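Local coordinates for peptidase M16 C-terminal domain-containing protein (Enterococcus faecalis, PDB 3D3Y) that is of unknown function but is related to the M16 metallopeptidases and probably binds a metal ion, at residues F132-I146 and F174-L188. Sequence-based numbering, arbitrary orientation.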
loop_
_atom_site.group_PDB
_atom_site.type_symbol
_atom_site.label_atom_id
_atom_site.label_comp_id
_atom_site.label_asym_id
_atom_site.label_seq_id
_atom_site.Cartn_x
_atom_site.Cartn_y
_atom_site.Cartn_z
ATOM N N PHE A 132 -20.637 -7.255 14.233
ATOM C CA PHE A 132 -20.074 -5.921 14.245
ATOM C C PHE A 132 -19.166 -5.692 15.456
ATOM O O PHE A 132 -18.061 -5.182 15.344
ATOM C CB PHE A 132 -21.169 -4.825 14.247
ATOM C CG PHE A 132 -20.574 -3.465 14.269
ATOM C CD1 PHE A 132 -20.069 -2.930 13.086
ATOM C CD2 PHE A 132 -20.379 -2.779 15.487
ATOM C CE1 PHE A 132 -19.444 -1.698 13.083
ATOM C CE2 PHE A 132 -19.744 -1.529 15.500
ATOM C CZ PHE A 132 -19.274 -1.000 14.295
ATOM N N GLN A 133 -19.663 -6.020 16.636
ATOM C CA GLN A 133 -18.879 -5.797 17.842
ATOM C C GLN A 133 -17.576 -6.606 17.848
ATOM O O GLN A 133 -16.518 -6.072 18.206
ATOM C CB GLN A 133 -19.746 -6.120 19.048
ATOM C CG GLN A 133 -19.055 -6.273 20.395
ATOM C CD GLN A 133 -19.760 -7.355 21.183
ATOM O OE1 GLN A 133 -19.641 -8.554 20.849
ATOM N NE2 GLN A 133 -20.545 -6.954 22.188
ATOM N N ARG A 134 -17.653 -7.879 17.446
ATOM C CA ARG A 134 -16.472 -8.723 17.311
ATOM C C ARG A 134 -15.422 -8.101 16.389
ATOM O O ARG A 134 -14.237 -8.028 16.761
ATOM C CB ARG A 134 -16.844 -10.116 16.806
ATOM C CG ARG A 134 -15.608 -11.003 16.455
ATOM C CD ARG A 134 -15.960 -12.502 16.324
ATOM N NE ARG A 134 -17.281 -12.745 15.705
ATOM C CZ ARG A 134 -17.545 -12.704 14.396
ATOM N NH1 ARG A 134 -18.783 -12.945 13.970
ATOM N NH2 ARG A 134 -16.590 -12.426 13.508
ATOM N N GLU A 135 -15.837 -7.658 15.198
ATOM C CA GLU A 135 -14.873 -7.098 14.223
ATOM C C GLU A 135 -14.307 -5.744 14.650
ATOM O O GLU A 135 -13.137 -5.428 14.377
ATOM C CB GLU A 135 -15.489 -6.980 12.819
ATOM C CG GLU A 135 -15.774 -8.328 12.125
ATOM C CD GLU A 135 -14.615 -9.301 12.255
ATOM O OE1 GLU A 135 -13.457 -8.881 12.105
ATOM O OE2 GLU A 135 -14.855 -10.492 12.546
ATOM N N LYS A 136 -15.139 -4.948 15.318
ATOM C CA LYS A 136 -14.697 -3.669 15.872
ATOM C C LYS A 136 -13.597 -3.908 16.944
ATOM O O LYS A 136 -12.533 -3.275 16.905
ATOM C CB LYS A 136 -15.869 -2.901 16.465
ATOM C CG LYS A 136 -15.476 -1.486 16.960
ATOM C CD LYS A 136 -16.693 -0.655 17.416
ATOM C CE LYS A 136 -16.236 0.704 17.964
ATOM N NZ LYS A 136 -17.427 1.568 18.375
ATOM N N GLU A 137 -13.880 -4.807 17.885
ATOM C CA GLU A 137 -12.915 -5.232 18.898
ATOM C C GLU A 137 -11.632 -5.789 18.256
ATOM O O GLU A 137 -10.544 -5.463 18.733
ATOM C CB GLU A 137 -13.538 -6.292 19.813
ATOM C CG GLU A 137 -14.596 -5.757 20.767
ATOM C CD GLU A 137 -15.360 -6.853 21.529
ATOM O OE1 GLU A 137 -15.174 -8.065 21.255
ATOM O OE2 GLU A 137 -16.175 -6.485 22.395
ATOM N N ASN A 138 -11.757 -6.604 17.190
ATOM C CA ASN A 138 -10.590 -7.158 16.473
ATOM C C ASN A 138 -9.740 -6.071 15.838
ATOM O O ASN A 138 -8.519 -6.102 15.944
ATOM C CB ASN A 138 -10.974 -8.156 15.360
ATOM C CG ASN A 138 -11.502 -9.479 15.907
ATOM O OD1 ASN A 138 -11.465 -9.710 17.108
ATOM N ND2 ASN A 138 -12.020 -10.333 15.022
ATOM N N LEU A 139 -10.393 -5.092 15.210
ATOM C CA LEU A 139 -9.665 -4.014 14.589
ATOM C C LEU A 139 -8.984 -3.142 15.629
ATOM O O LEU A 139 -7.863 -2.735 15.445
ATOM C CB LEU A 139 -10.548 -3.195 13.623
ATOM C CG LEU A 139 -9.821 -2.043 12.911
ATOM C CD1 LEU A 139 -8.648 -2.529 12.027
ATOM C CD2 LEU A 139 -10.778 -1.167 12.084
ATOM N N LYS A 140 -9.644 -2.882 16.746
ATOM C CA LYS A 140 -9.005 -2.126 17.792
ATOM C C LYS A 140 -7.733 -2.843 18.276
ATOM O O LYS A 140 -6.675 -2.208 18.484
ATOM C CB LYS A 140 -9.999 -1.893 18.921
ATOM C CG LYS A 140 -9.465 -1.030 20.047
ATOM C CD LYS A 140 -10.475 -0.921 21.181
ATOM C CE LYS A 140 -10.055 0.213 22.116
ATOM N NZ LYS A 140 -10.384 -0.136 23.510
ATOM N N ALA A 141 -7.832 -4.166 18.451
ATOM C CA ALA A 141 -6.680 -4.964 18.877
ATOM C C ALA A 141 -5.531 -4.829 17.862
ATOM O O ALA A 141 -4.386 -4.635 18.230
ATOM C CB ALA A 141 -7.093 -6.454 19.043
ATOM N N TYR A 142 -5.862 -4.902 16.581
ATOM C CA TYR A 142 -4.864 -4.734 15.519
ATOM C C TYR A 142 -4.183 -3.377 15.532
ATOM O O TYR A 142 -2.947 -3.295 15.468
ATOM C CB TYR A 142 -5.508 -4.982 14.178
ATOM C CG TYR A 142 -4.611 -4.789 12.967
ATOM C CD1 TYR A 142 -3.573 -5.671 12.691
ATOM C CD2 TYR A 142 -4.840 -3.756 12.086
ATOM C CE1 TYR A 142 -2.785 -5.524 11.578
ATOM C CE2 TYR A 142 -4.054 -3.594 10.957
ATOM C CZ TYR A 142 -3.032 -4.482 10.708
ATOM O OH TYR A 142 -2.250 -4.316 9.586
ATOM N N LEU A 143 -4.979 -2.316 15.619
ATOM C CA LEU A 143 -4.435 -0.955 15.657
ATOM C C LEU A 143 -3.608 -0.762 16.909
ATOM O O LEU A 143 -2.559 -0.132 16.858
ATOM C CB LEU A 143 -5.563 0.080 15.610
ATOM C CG LEU A 143 -6.494 -0.004 14.397
ATOM C CD1 LEU A 143 -7.691 0.951 14.598
ATOM C CD2 LEU A 143 -5.717 0.302 13.137
ATOM N N GLU A 144 -4.047 -1.322 18.036
ATOM C CA GLU A 144 -3.209 -1.281 19.246
ATOM C C GLU A 144 -1.854 -2.015 19.131
ATOM O O GLU A 144 -0.854 -1.518 19.646
ATOM C CB GLU A 144 -3.990 -1.738 20.475
ATOM C CG GLU A 144 -5.010 -0.690 20.890
ATOM C CD GLU A 144 -5.943 -1.134 21.999
ATOM O OE1 GLU A 144 -6.106 -2.351 22.226
ATOM O OE2 GLU A 144 -6.533 -0.239 22.640
ATOM N N SER A 145 -1.814 -3.160 18.440
ATOM C CA SER A 145 -0.539 -3.849 18.187
ATOM C C SER A 145 0.370 -3.035 17.243
ATOM O O SER A 145 1.577 -2.945 17.446
ATOM C CB SER A 145 -0.767 -5.265 17.650
ATOM O OG SER A 145 -1.369 -5.212 16.367
ATOM N N ILE A 146 -0.215 -2.421 16.227
ATOM C CA ILE A 146 0.530 -1.492 15.375
ATOM C C ILE A 146 1.265 -0.446 16.204
ATOM O O ILE A 146 2.475 -0.305 16.096
ATOM C CB ILE A 146 -0.392 -0.809 14.319
ATOM C CG1 ILE A 146 -0.707 -1.791 13.194
ATOM C CG2 ILE A 146 0.265 0.443 13.755
ATOM C CD1 ILE A 146 0.528 -2.296 12.459
ATOM N N PHE A 174 -5.002 2.123 7.473
ATOM C CA PHE A 174 -5.883 1.307 8.311
ATOM C C PHE A 174 -6.605 2.114 9.381
ATOM O O PHE A 174 -7.276 1.538 10.248
ATOM C CB PHE A 174 -5.098 0.150 8.957
ATOM C CG PHE A 174 -3.724 0.556 9.452
ATOM C CD1 PHE A 174 -3.568 1.465 10.495
ATOM C CD2 PHE A 174 -2.579 0.030 8.849
ATOM C CE1 PHE A 174 -2.253 1.856 10.940
ATOM C CE2 PHE A 174 -1.288 0.398 9.285
ATOM C CZ PHE A 174 -1.124 1.314 10.326
ATOM N N GLY A 175 -6.480 3.438 9.319
ATOM C CA GLY A 175 -7.218 4.318 10.212
ATOM C C GLY A 175 -6.606 4.455 11.585
ATOM O O GLY A 175 -5.441 4.118 11.796
ATOM N N THR A 176 -7.386 4.957 12.537
ATOM C CA THR A 176 -6.849 5.175 13.876
ATOM C C THR A 176 -7.827 4.675 14.917
ATOM O O THR A 176 -9.027 4.547 14.645
ATOM C CB THR A 176 -6.645 6.655 14.166
ATOM O OG1 THR A 176 -7.929 7.275 14.259
ATOM C CG2 THR A 176 -5.791 7.342 13.057
ATOM N N VAL A 177 -7.329 4.442 16.124
ATOM C CA VAL A 177 -8.193 3.971 17.219
ATOM C C VAL A 177 -9.281 4.997 17.589
ATOM O O VAL A 177 -10.433 4.626 17.839
ATOM C CB VAL A 177 -7.322 3.572 18.413
ATOM C CG1 VAL A 177 -8.145 3.255 19.641
ATOM C CG2 VAL A 177 -6.505 2.362 17.998
ATOM N N ALA A 178 -8.901 6.277 17.612
ATOM C CA ALA A 178 -9.838 7.368 17.907
ATOM C C ALA A 178 -11.002 7.406 16.908
ATOM O O ALA A 178 -12.158 7.577 17.290
ATOM C CB ALA A 178 -9.102 8.722 17.942
ATOM N N ALA A 179 -10.695 7.236 15.631
ATOM C CA ALA A 179 -11.718 7.226 14.603
ATOM C C ALA A 179 -12.594 5.983 14.742
ATOM O O ALA A 179 -13.821 6.043 14.607
ATOM C CB ALA A 179 -11.060 7.273 13.241
ATOM N N LEU A 180 -11.969 4.858 15.083
ATOM C CA LEU A 180 -12.700 3.608 15.229
ATOM C C LEU A 180 -13.759 3.668 16.341
ATOM O O LEU A 180 -14.870 3.128 16.187
ATOM C CB LEU A 180 -11.721 2.469 15.518
ATOM C CG LEU A 180 -12.355 1.098 15.714
ATOM C CD1 LEU A 180 -13.198 0.743 14.470
ATOM C CD2 LEU A 180 -11.269 0.043 15.949
ATOM N N ALA A 181 -13.408 4.304 17.453
ATOM C CA ALA A 181 -14.252 4.330 18.654
ATOM C C ALA A 181 -15.682 4.776 18.374
ATOM O O ALA A 181 -16.625 4.274 19.001
ATOM C CB ALA A 181 -13.643 5.241 19.729
ATOM N N GLU A 182 -15.824 5.743 17.466
ATOM C CA GLU A 182 -17.118 6.364 17.166
ATOM C C GLU A 182 -17.942 5.574 16.156
ATOM O O GLU A 182 -19.139 5.833 16.003
ATOM C CB GLU A 182 -16.918 7.786 16.656
ATOM C CG GLU A 182 -16.284 8.704 17.707
ATOM C CD GLU A 182 -16.644 10.183 17.515
ATOM O OE1 GLU A 182 -16.877 10.600 16.352
ATOM O OE2 GLU A 182 -16.686 10.921 18.538
ATOM N N GLU A 183 -17.299 4.625 15.471
ATOM C CA GLU A 183 -17.977 3.855 14.423
ATOM C C GLU A 183 -18.932 2.802 14.989
ATOM O O GLU A 183 -18.666 2.201 16.035
ATOM C CB GLU A 183 -16.959 3.226 13.462
ATOM C CG GLU A 183 -16.093 4.209 12.694
ATOM C CD GLU A 183 -16.878 5.138 11.765
ATOM O OE1 GLU A 183 -18.047 4.865 11.400
ATOM O OE2 GLU A 183 -16.289 6.160 11.381
ATOM N N THR A 184 -20.071 2.618 14.317
ATOM C CA THR A 184 -21.131 1.725 14.805
ATOM C C THR A 184 -21.681 0.884 13.659
ATOM O O THR A 184 -21.348 1.113 12.490
ATOM C CB THR A 184 -22.325 2.493 15.419
ATOM O OG1 THR A 184 -22.901 3.365 14.423
ATOM C CG2 THR A 184 -21.894 3.322 16.678
ATOM N N ALA A 185 -22.544 -0.067 14.022
ATOM C CA ALA A 185 -23.188 -0.959 13.067
ATOM C C ALA A 185 -23.983 -0.186 12.032
ATOM O O ALA A 185 -23.976 -0.547 10.863
ATOM C CB ALA A 185 -24.085 -1.975 13.794
ATOM N N ALA A 186 -24.619 0.905 12.462
ATOM C CA ALA A 186 -25.341 1.823 11.561
ATOM C C ALA A 186 -24.423 2.636 10.638
ATOM O O ALA A 186 -24.669 2.695 9.450
ATOM C CB ALA A 186 -26.238 2.766 12.368
ATOM N N SER A 187 -23.403 3.294 11.198
ATOM C CA SER A 187 -22.447 4.056 10.413
ATOM C C SER A 187 -21.773 3.205 9.330
ATOM O O SER A 187 -21.580 3.664 8.173
ATOM C CB SER A 187 -21.416 4.775 11.323
ATOM O OG SER A 187 -20.458 3.875 11.878
ATOM N N LEU A 188 -21.468 1.958 9.673
ATOM C CA LEU A 188 -20.841 1.031 8.709
ATOM C C LEU A 188 -21.781 0.546 7.604
ATOM O O LEU A 188 -21.339 0.404 6.463
ATOM C CB LEU A 188 -20.170 -0.185 9.383
ATOM C CG LEU A 188 -18.662 -0.050 9.584
ATOM C CD1 LEU A 188 -17.985 -0.004 8.234
ATOM C CD2 LEU A 188 -18.363 1.234 10.393
#
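Lys-136 reaches across to the turn at Ala-181 and Glu-183 and ties down two backbone carbonyls with one ammonium group. Its NZ donates to Glu-183 O at 2.7 Å, within that carbonyl's plane and with a C=O...N angle of 160°, and to Ala-181 O at 2.9 Å, where it stands well above the plane. The lysine chain is fully extended, which brings NZ to both carbonyls. On the way, Lys-136 CG passes Leu-180 CD1, the two side chains running in opposite directions. Leu-180 is a knob in the hole formed by Lys-136, Leu-139, Lys-140 and Leu-143; its CD2 presses to 3.4 Å from Lys-140 N.

Toward the N-terminal end of helix 177-182, Leu-143 divides its branches: CD1 lies by the Thr-176 backbone, while CD2 meets Phe-174 CD1 at 3.6 Å. Val-177 CG2 is tight against Leu-143 CB (3.4 Å), and Ile-146 CG2 touches Phe-174 CZ. The contact also buries Phe-174 O, which has no polar partner in the model.

Beyond the lysine, one face of the Phe-132 ring lies over Ala-185 N, which stands 3.3 Å above the ring plane. Ala-185 CB makes a CH-pi contact 4.2 Å from the ring centroid, 24° off the normal, while Leu-188 CG and Glu-183 O occupy the ring edge. A capping box fixes this turn: Thr-184 N donates to Ser-187 OG and Ser-187 N to Thr-184 OG1. Thr-176 OG1 similarly caps helix 177-182 through Ala-179 N.

The short helix thus runs antiparallel to helix 129-148, at 170° and 10.2 Å between local axes. Helix 40-52 adjoins both, with Leu-45 against Phe-132 and Lys-42 salt-bridged to Glu-183; strand 126-127 meets Ala-185 and Leu-188, and helix 150-162 packs on Ile-146.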